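Local coordinates for malonyl CoA-acyl carrier protein transacylase (Clostridium perfringens, PDB 3PTW) that probably transfers the malonyl group from malonyl-CoA to acyl carrier protein, the step that supplies extender units for fatty acid synthesis, at residues K34-A39 / D108-V113; N220-I225 / E233-D238; K261-E264 / T269-E272. All blocks are in the same frame, centred on the assembly; numbering follows the deposited sequence.

Interaction 1 of 3, residues K34-A39 / D108-V113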
loop_
_atom_site.group_PDB
_atom_site.type_symbol
_atom_site.label_atom_id
_atom_site.label_comp_id
_atom_site.label_asym_id
_atom_site.label_seq_id
_atom_site.Cartn_x
_atom_site.Cartn_y
_atom_site.Cartn_z
ATOM N N LYS A 34 3.262 19.792 -8.916
ATOM C CA LYS A 34 2.845 21.178 -8.715
ATOM C C LYS A 34 1.580 21.250 -7.847
ATOM O O LYS A 34 1.515 22.021 -6.893
ATOM C CB LYS A 34 2.615 21.862 -10.072
ATOM C CG LYS A 34 3.678 22.881 -10.474
ATOM C CD LYS A 34 5.011 22.256 -10.830
ATOM C CE LYS A 34 6.058 23.332 -11.091
ATOM N NZ LYS A 34 7.438 22.791 -10.928
ATOM N N ARG A 35 0.601 20.410 -8.165
ATOM C CA ARG A 35 -0.673 20.385 -7.455
ATOM C C ARG A 35 -0.532 19.878 -6.012
ATOM O O ARG A 35 -1.254 20.321 -5.112
ATOM C CB ARG A 35 -1.673 19.518 -8.220
ATOM C CG ARG A 35 -2.193 20.144 -9.510
ATOM C CD ARG A 35 -2.855 19.096 -10.398
ATOM N NE ARG A 35 -4.002 18.444 -9.758
ATOM C CZ ARG A 35 -4.520 17.269 -10.123
ATOM N NH1 ARG A 35 -5.567 16.773 -9.465
ATOM N NH2 ARG A 35 -3.997 16.583 -11.131
ATOM N N SER A 36 0.395 18.942 -5.804
ATOM C CA SER A 36 0.603 18.358 -4.489
ATOM C C SER A 36 1.236 19.401 -3.587
ATOM O O SER A 36 0.830 19.576 -2.428
ATOM C CB SER A 36 1.486 17.108 -4.577
ATOM O OG SER A 36 1.621 16.511 -3.293
ATOM N N SER A 37 2.223 20.095 -4.136
ATOM C CA SER A 37 2.852 21.209 -3.446
ATOM C C SER A 37 1.836 22.279 -3.071
ATOM O O SER A 37 1.803 22.712 -1.922
ATOM C CB SER A 37 3.970 21.805 -4.294
ATOM O OG SER A 37 5.022 20.877 -4.394
ATOM N N GLU A 38 1.011 22.695 -4.035
ATOM C CA GLU A 38 -0.036 23.688 -3.771
ATOM C C GLU A 38 -0.979 23.221 -2.669
ATOM O O GLU A 38 -1.292 23.980 -1.765
ATOM C CB GLU A 38 -0.832 24.030 -5.038
ATOM C CG GLU A 38 -0.135 24.997 -5.995
ATOM C CD GLU A 38 0.120 26.389 -5.399
ATOM O OE1 GLU A 38 0.819 27.187 -6.060
ATOM O OE2 GLU A 38 -0.368 26.691 -4.283
ATOM N N ALA A 39 -1.405 21.961 -2.730
ATOM C CA ALA A 39 -2.356 21.448 -1.756
ATOM C C ALA A 39 -1.763 21.362 -0.340
ATOM O O ALA A 39 -2.448 21.671 0.632
ATOM C CB ALA A 39 -2.910 20.094 -2.201
ATOM N N ASP A 108 -7.290 16.168 -1.987
ATOM C CA ASP A 108 -7.817 15.663 -0.726
ATOM C C ASP A 108 -7.070 14.405 -0.314
ATOM O O ASP A 108 -6.786 14.197 0.867
ATOM C CB ASP A 108 -9.319 15.389 -0.835
ATOM C CG ASP A 108 -10.121 16.646 -1.109
ATOM O OD1 ASP A 108 -9.605 17.764 -0.879
ATOM O OD2 ASP A 108 -11.273 16.518 -1.556
ATOM N N GLY A 109 -6.733 13.583 -1.303
ATOM C CA GLY A 109 -5.917 12.398 -1.077
ATOM C C GLY A 109 -4.616 12.743 -0.388
ATOM O O GLY A 109 -4.342 12.249 0.708
ATOM N N VAL A 110 -3.817 13.614 -0.999
ATOM C CA VAL A 110 -2.511 13.919 -0.416
ATOM C C VAL A 110 -2.603 14.531 0.969
ATOM O O VAL A 110 -1.903 14.078 1.865
ATOM C CB VAL A 110 -1.571 14.738 -1.332
ATOM C CG1 VAL A 110 -0.913 13.831 -2.335
ATOM C CG2 VAL A 110 -2.291 15.906 -2.010
ATOM N N LYS A 111 -3.491 15.517 1.151
ATOM C CA LYS A 111 -3.702 16.130 2.461
ATOM C C LYS A 111 -4.106 15.098 3.512
ATOM O O LYS A 111 -3.603 15.127 4.632
ATOM C CB LYS A 111 -4.717 17.297 2.422
ATOM C CG LYS A 111 -4.234 18.548 1.672
ATOM C CD LYS A 111 -4.797 19.879 2.226
ATOM C CE LYS A 111 -6.228 20.167 1.792
ATOM N NZ LYS A 111 -6.564 19.477 0.507
ATOM N N LEU A 112 -5.003 14.187 3.144
ATOM C CA LEU A 112 -5.515 13.188 4.077
ATOM C C LEU A 112 -4.441 12.209 4.575
ATOM O O LEU A 112 -4.354 11.930 5.781
ATOM C CB LEU A 112 -6.675 12.410 3.441
ATOM C CG LEU A 112 -7.422 11.424 4.337
ATOM C CD1 LEU A 112 -8.084 12.144 5.508
ATOM C CD2 LEU A 112 -8.456 10.660 3.521
ATOM N N VAL A 113 -3.621 11.694 3.660
ATOM C CA VAL A 113 -2.639 10.678 4.048
ATOM C C VAL A 113 -1.484 11.237 4.888
ATOM O O VAL A 113 -0.855 10.500 5.654
ATOM C CB VAL A 113 -2.108 9.842 2.861
ATOM C CG1 VAL A 113 -3.258 9.028 2.205
ATOM C CG2 VAL A 113 -1.349 10.720 1.858
#

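Interaction 2 of 3, residues N220-I225 / E233-D238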
loop_
_atom_site.group_PDB
_atom_site.type_symbol
_atom_site.label_atom_id
_atom_site.label_comp_id
_atom_site.label_asym_id
_atom_site.label_seq_id
_atom_site.Cartn_x
_atom_site.Cartn_y
_atom_site.Cartn_z
ATOM N N ASN A 220 -16.772 10.443 -3.211
ATOM C CA ASN A 220 -17.640 10.138 -4.338
ATOM C C ASN A 220 -17.800 8.637 -4.567
ATOM O O ASN A 220 -17.079 7.818 -3.978
ATOM C CB ASN A 220 -17.081 10.769 -5.614
ATOM C CG ASN A 220 -16.821 12.252 -5.466
ATOM O OD1 ASN A 220 -17.753 13.040 -5.328
ATOM N ND2 ASN A 220 -15.544 12.640 -5.495
ATOM N N LYS A 221 -18.748 8.299 -5.439
ATOM C CA LYS A 221 -18.921 6.949 -5.943
ATOM C C LYS A 221 -17.623 6.463 -6.628
ATOM O O LYS A 221 -16.921 7.239 -7.286
ATOM C CB LYS A 221 -20.109 6.948 -6.914
ATOM C CG LYS A 221 -20.295 5.703 -7.759
ATOM C CD LYS A 221 -21.165 6.007 -8.981
ATOM C CE LYS A 221 -21.327 4.780 -9.864
ATOM N NZ LYS A 221 -20.064 4.433 -10.574
ATOM N N LEU A 222 -17.300 5.183 -6.452
ATOM C CA LEU A 222 -16.137 4.582 -7.117
ATOM C C LEU A 222 -16.439 4.267 -8.566
ATOM O O LEU A 222 -17.524 3.779 -8.897
ATOM C CB LEU A 222 -15.694 3.271 -6.458
ATOM C CG LEU A 222 -15.746 2.949 -4.964
ATOM C CD1 LEU A 222 -14.496 2.169 -4.593
ATOM C CD2 LEU A 222 -15.881 4.180 -4.103
ATOM N N ASN A 223 -15.474 4.557 -9.423
ATOM C CA ASN A 223 -15.434 3.962 -10.746
ATOM C C ASN A 223 -14.597 2.705 -10.692
ATOM O O ASN A 223 -13.575 2.672 -10.004
ATOM C CB ASN A 223 -14.794 4.914 -11.731
ATOM C CG ASN A 223 -15.764 5.884 -12.278
ATOM O OD1 ASN A 223 -16.468 5.598 -13.254
ATOM N ND2 ASN A 223 -15.825 7.054 -11.660
ATOM N N GLY A 224 -15.016 1.681 -11.424
ATOM C CA GLY A 224 -14.301 0.417 -11.440
ATOM C C GLY A 224 -14.247 -0.270 -10.091
ATOM O O GLY A 224 -15.097 -0.051 -9.212
ATOM N N ILE A 225 -13.248 -1.123 -9.932
ATOM C CA ILE A 225 -13.186 -2.028 -8.792
ATOM C C ILE A 225 -11.930 -1.723 -8.011
ATOM O O ILE A 225 -10.837 -1.655 -8.580
ATOM C CB ILE A 225 -13.198 -3.507 -9.238
ATOM C CG1 ILE A 225 -14.552 -3.864 -9.864
ATOM C CG2 ILE A 225 -12.897 -4.445 -8.060
ATOM C CD1 ILE A 225 -14.555 -5.188 -10.640
ATOM N N GLU A 233 -11.423 -8.242 -0.392
ATOM C CA GLU A 233 -12.302 -8.302 -1.566
ATOM C C GLU A 233 -12.770 -6.898 -1.924
ATOM O O GLU A 233 -12.434 -5.930 -1.230
ATOM C CB GLU A 233 -13.507 -9.231 -1.339
ATOM C CG GLU A 233 -14.345 -8.910 -0.121
ATOM C CD GLU A 233 -15.430 -9.942 0.159
ATOM O OE1 GLU A 233 -15.253 -11.127 -0.195
ATOM O OE2 GLU A 233 -16.460 -9.563 0.757
ATOM N N ALA A 234 -13.546 -6.795 -2.998
ATOM C CA ALA A 234 -13.899 -5.493 -3.567
ATOM C C ALA A 234 -14.777 -4.656 -2.631
ATOM O O ALA A 234 -15.631 -5.200 -1.919
ATOM C CB ALA A 234 -14.577 -5.674 -4.946
ATOM N N TYR A 235 -14.539 -3.338 -2.626
ATOM C CA TYR A 235 -15.518 -2.369 -2.144
ATOM C C TYR A 235 -16.808 -2.571 -2.932
ATOM O O TYR A 235 -16.773 -2.675 -4.167
ATOM C CB TYR A 235 -15.053 -0.941 -2.418
ATOM C CG TYR A 235 -14.070 -0.348 -1.433
ATOM C CD1 TYR A 235 -14.510 0.481 -0.398
ATOM C CD2 TYR A 235 -12.701 -0.572 -1.562
ATOM C CE1 TYR A 235 -13.604 1.061 0.503
ATOM C CE2 TYR A 235 -11.784 0.001 -0.665
ATOM C CZ TYR A 235 -12.246 0.817 0.366
ATOM O OH TYR A 235 -11.359 1.387 1.268
ATOM N N LEU A 236 -17.931 -2.645 -2.219
ATOM C CA LEU A 236 -19.247 -2.677 -2.837
ATOM C C LEU A 236 -19.861 -1.297 -2.619
ATOM O O LEU A 236 -19.433 -0.559 -1.726
ATOM C CB LEU A 236 -20.111 -3.796 -2.230
ATOM C CG LEU A 236 -19.520 -5.221 -2.282
ATOM C CD1 LEU A 236 -20.460 -6.271 -1.673
ATOM C CD2 LEU A 236 -19.126 -5.626 -3.709
ATOM N N GLU A 237 -20.840 -0.924 -3.434
ATOM C CA GLU A 237 -21.377 0.427 -3.310
ATOM C C GLU A 237 -22.180 0.651 -2.014
ATOM O O GLU A 237 -22.303 1.788 -1.570
ATOM C CB GLU A 237 -22.115 0.905 -4.577
ATOM C CG GLU A 237 -22.638 -0.192 -5.506
ATOM C CD GLU A 237 -24.033 -0.667 -5.149
ATOM O OE1 GLU A 237 -24.643 -0.098 -4.214
ATOM O OE2 GLU A 237 -24.529 -1.605 -5.815
ATOM N N ASP A 238 -22.682 -0.419 -1.396
ATOM C CA ASP A 238 -23.363 -0.285 -0.104
ATOM C C ASP A 238 -22.399 -0.368 1.092
ATOM O O ASP A 238 -22.830 -0.310 2.245
ATOM C CB ASP A 238 -24.528 -1.291 0.042
ATOM C CG ASP A 238 -25.746 -0.692 0.764
ATOM O OD1 ASP A 238 -26.723 -1.435 1.024
ATOM O OD2 ASP A 238 -25.747 0.526 1.068
#

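Interaction 3 of 3, residues K261-E264 / T269-E272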
loop_
_atom_site.group_PDB
_atom_site.type_symbol
_atom_site.label_atom_id
_atom_site.label_comp_id
_atom_site.label_asym_id
_atom_site.label_seq_id
_atom_site.Cartn_x
_atom_site.Cartn_y
_atom_site.Cartn_z
ATOM N N LYS A 261 -8.663 -12.303 -5.422
ATOM C CA LYS A 261 -9.920 -11.797 -5.960
ATOM C C LYS A 261 -9.738 -11.081 -7.294
ATOM O O LYS A 261 -10.567 -11.215 -8.205
ATOM C CB LYS A 261 -10.627 -10.891 -4.947
ATOM C CG LYS A 261 -11.291 -11.655 -3.807
ATOM C CD LYS A 261 -12.585 -12.317 -4.264
ATOM C CE LYS A 261 -13.023 -13.385 -3.272
ATOM N NZ LYS A 261 -12.421 -14.718 -3.590
ATOM N N MET A 262 -8.640 -10.337 -7.418
ATOM C CA MET A 262 -8.329 -9.667 -8.672
ATOM C C MET A 262 -8.209 -10.710 -9.785
ATOM O O MET A 262 -8.769 -10.534 -10.862
ATOM C CB MET A 262 -7.053 -8.818 -8.552
ATOM C CG MET A 262 -7.252 -7.534 -7.751
ATOM S SD MET A 262 -5.802 -6.473 -7.599
ATOM C CE MET A 262 -5.817 -5.650 -9.204
ATOM N N ILE A 263 -7.477 -11.791 -9.505
ATOM C CA ILE A 263 -7.295 -12.890 -10.452
ATOM C C ILE A 263 -8.624 -13.591 -10.752
ATOM O O ILE A 263 -8.915 -13.879 -11.914
ATOM C CB ILE A 263 -6.218 -13.900 -9.962
ATOM C CG1 ILE A 263 -4.842 -13.224 -9.990
ATOM C CG2 ILE A 263 -6.254 -15.215 -10.789
ATOM C CD1 ILE A 263 -3.680 -14.089 -9.544
ATOM N N GLU A 264 -9.414 -13.850 -9.706
ATOM C CA GLU A 264 -10.789 -14.359 -9.845
ATOM C C GLU A 264 -11.577 -13.512 -10.829
ATOM O O GLU A 264 -12.277 -14.028 -11.688
ATOM C CB GLU A 264 -11.505 -14.310 -8.499
ATOM C CG GLU A 264 -11.952 -15.637 -7.949
ATOM C CD GLU A 264 -12.876 -15.468 -6.745
ATOM O OE1 GLU A 264 -12.694 -16.216 -5.760
ATOM O OE2 GLU A 264 -13.762 -14.572 -6.776
ATOM N N THR A 269 -2.781 -9.582 -15.956
ATOM C CA THR A 269 -1.625 -8.700 -16.084
ATOM C C THR A 269 -1.632 -7.641 -14.974
ATOM O O THR A 269 -2.526 -6.807 -14.904
ATOM C CB THR A 269 -1.573 -8.035 -17.481
ATOM O OG1 THR A 269 -1.874 -9.009 -18.491
ATOM C CG2 THR A 269 -0.200 -7.425 -17.761
ATOM N N PHE A 270 -0.644 -7.716 -14.090
ATOM C CA PHE A 270 -0.512 -6.780 -12.983
ATOM C C PHE A 270 0.567 -5.762 -13.280
ATOM O O PHE A 270 1.675 -6.112 -13.687
ATOM C CB PHE A 270 -0.190 -7.512 -11.688
ATOM C CG PHE A 270 -1.324 -8.324 -11.162
ATOM C CD1 PHE A 270 -2.263 -7.757 -10.305
ATOM C CD2 PHE A 270 -1.471 -9.654 -11.530
ATOM C CE1 PHE A 270 -3.322 -8.516 -9.803
ATOM C CE2 PHE A 270 -2.535 -10.425 -11.031
ATOM C CZ PHE A 270 -3.453 -9.851 -10.167
ATOM N N ILE A 271 0.217 -4.498 -13.101
ATOM C CA ILE A 271 1.167 -3.409 -13.246
ATOM C C ILE A 271 1.296 -2.724 -11.894
ATOM O O ILE A 271 0.350 -2.069 -11.443
ATOM C CB ILE A 271 0.703 -2.351 -14.268
ATOM C CG1 ILE A 271 0.114 -3.005 -15.530
ATOM C CG2 ILE A 271 1.835 -1.343 -14.541
ATOM C CD1 ILE A 271 1.094 -3.305 -16.636
ATOM N N GLU A 272 2.460 -2.885 -11.261
ATOM C CA GLU A 272 2.794 -2.154 -10.045
ATOM C C GLU A 272 3.181 -0.726 -10.419
ATOM O O GLU A 272 4.031 -0.512 -11.261
ATOM C CB GLU A 272 3.925 -2.854 -9.288
ATOM C CG GLU A 272 4.455 -2.112 -8.062
ATOM C CD GLU A 272 5.232 -3.033 -7.129
ATOM O OE1 GLU A 272 5.827 -4.013 -7.633
ATOM O OE2 GLU A 272 5.256 -2.786 -5.889
#

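Interaction 1 of 3, residues K34-A39 / D108-V113
Ala39 and Lys111 meet where helix 27-40 passes across helix 106-122, a partly buried helix-helix crossing in the α/β acyl transferase domain. The two segments approach to 9.4 Å between axes at a signed angle of -53°. Lys111 can be followed outward from its backbone. Its CB makes no contact across the crossing; CG is the first atom to touch, 4.4 Å from Ala39 CB and near Ala39 O. CD then lies against the backbone, 3.4 Å from Ala39 O, so CG and CD both rest on this carbonyl oxygen. Bends about CG-CD (chi3 -78°) and CD-CE bring NZ back over its own helix. There it has a long ion pair, 3.8 Å from NZ to Asp108 OD1, and a weak hydrogen bond to the carbonyl of Glu107. The lysine therefore lends its carbons to the contact and keeps its charge on its own helix.

Deeper in, Val110 offers both methyls to the other helix. CG2 packs on Ala39 CB and also nears Ser36 OG, to which CG1 is closer. Helix 59-79 lies alongside and supplies Ile67 and Thr68 against Val110. The serine hydroxyl is hydrogen-bonded to Thr68 OG1 and merely brushes the valine, OG lying 3.8 Å from Val110 CG1.

Interaction 2 of 3, residues N220-I225 / E233-D238
Leu222 carries the largest share of this contact, and it does so with a single methyl. Its CD1 sits 3.8 Å from Tyr235 CB and 4.1 Å from Tyr235 CG, so the leucine touches the root of the tyrosine and the start of its ring rather than the far end. The two side chains run at about a right angle to each other. CG of Tyr235 stands anti to the carbonyl carbon (chi1 -82°), and the ring is carried off beyond the leucine into the protein. There Ile241, Leu244 and Leu245 of helix 241-248 and Leu98 of helix 93-100 pack against Tyr235, and the OH of this buried residue is hydrogen-bonded to Glu94 OE2. Leu222 also touches Ile241 and Leu98, so both side chains rest against the same two helices.

The second point of touch belongs to a β hairpin. Strand 225-228 turns back into the short, weakly bonded strand 233-234, which runs antiparallel to it and ends the mixed central sheet on this side. Ile225 opens the first strand, Ala234 belongs to the second, and Tyr235 follows directly with a backbone hydrogen bond to Val226. Ile225 meets Ala234 through its branch methyl alone: CG2 lies 3.7 Å from Ala234 CB. CG2 is anti to the backbone N, while CG1, which bears the longer arm, takes the position beside that nitrogen. Toward solvent, Lys221 curls back on the loop that leads into the hairpin, and its NZ donates to Leu222 O at 3.1 Å. The C=O...N angle is 141°, with the nitrogen tilted 34° from the carbonyl plane.

Interaction 3 of 3, residues K261-E264 / T269-E272
The ring of Phe270 presents its rim to the helix segment, and Met262 and Ile263 divide that rim between them. Met262 SD lies in the ring plane beside CE1, 5.3 Å from the ring centroid and 88° off the ring normal, which makes this a Met-aromatic contact of the edge kind. Its methyl lies obliquely to the ring, with CE 3.8 Å from Phe270 CE1. The extended chi2 carries SD out beside the ring, and the bend at chi3 (79°) turns CE back to CE1. Met262 CB also touches this corner, 3.9 Å from Phe270 CE1, and approaches CZ, the atom Ile263 meets. Ile263 CG1, also in plane, lies 3.7 Å from Phe270 CZ and nearly as close to CE2. The isoleucine side chain runs at about a right angle to that of the phenylalanine, and its CD1 reaches on along CE2.

Helix 255-264 leads through a short loop into strand 269-273, which runs parallel between strands 4-8 and 291-295. This is a helix-loop-strand connection of the α/β fold, with Phe270 on the sheet face that the helix covers. Leu7 of strand 4-8 touches both Met262 and Phe270, and Val290 touches both Ile263 and Phe270, so sheet and loop residues also pack on the phenylalanine. At the more exposed side of the helix, Lys261 NZ forms a salt bridge with Glu264 OE1 at 2.7 Å, coming from above the carboxylate plane, 48° out of it.

In the fold
Interactions 2 and 3 are neighbours, with centres about 17 Å apart, and they touch where Glu233 CB packs 4.1 Å from Lys261 CG. Both reach the same mixed sheet, 233-238 at its hairpin end and 269-272 further in. Interaction 1, between two helices, stands apart: its centre is about 23 Å from that of interaction 2 and 28 Å from that of interaction 3, with nearest atoms about 7 and 17 Å away. A GxSxG sequence, Gly89 to Gly93, probably the nucleophile elbow of this transacylase, lies close to parts of all three. Val113, beside interaction 1, touches its Leu92, the hydroxyl of Tyr235 is hydrogen-bonded to Glu94 just after it, and Met262 lies near without touching.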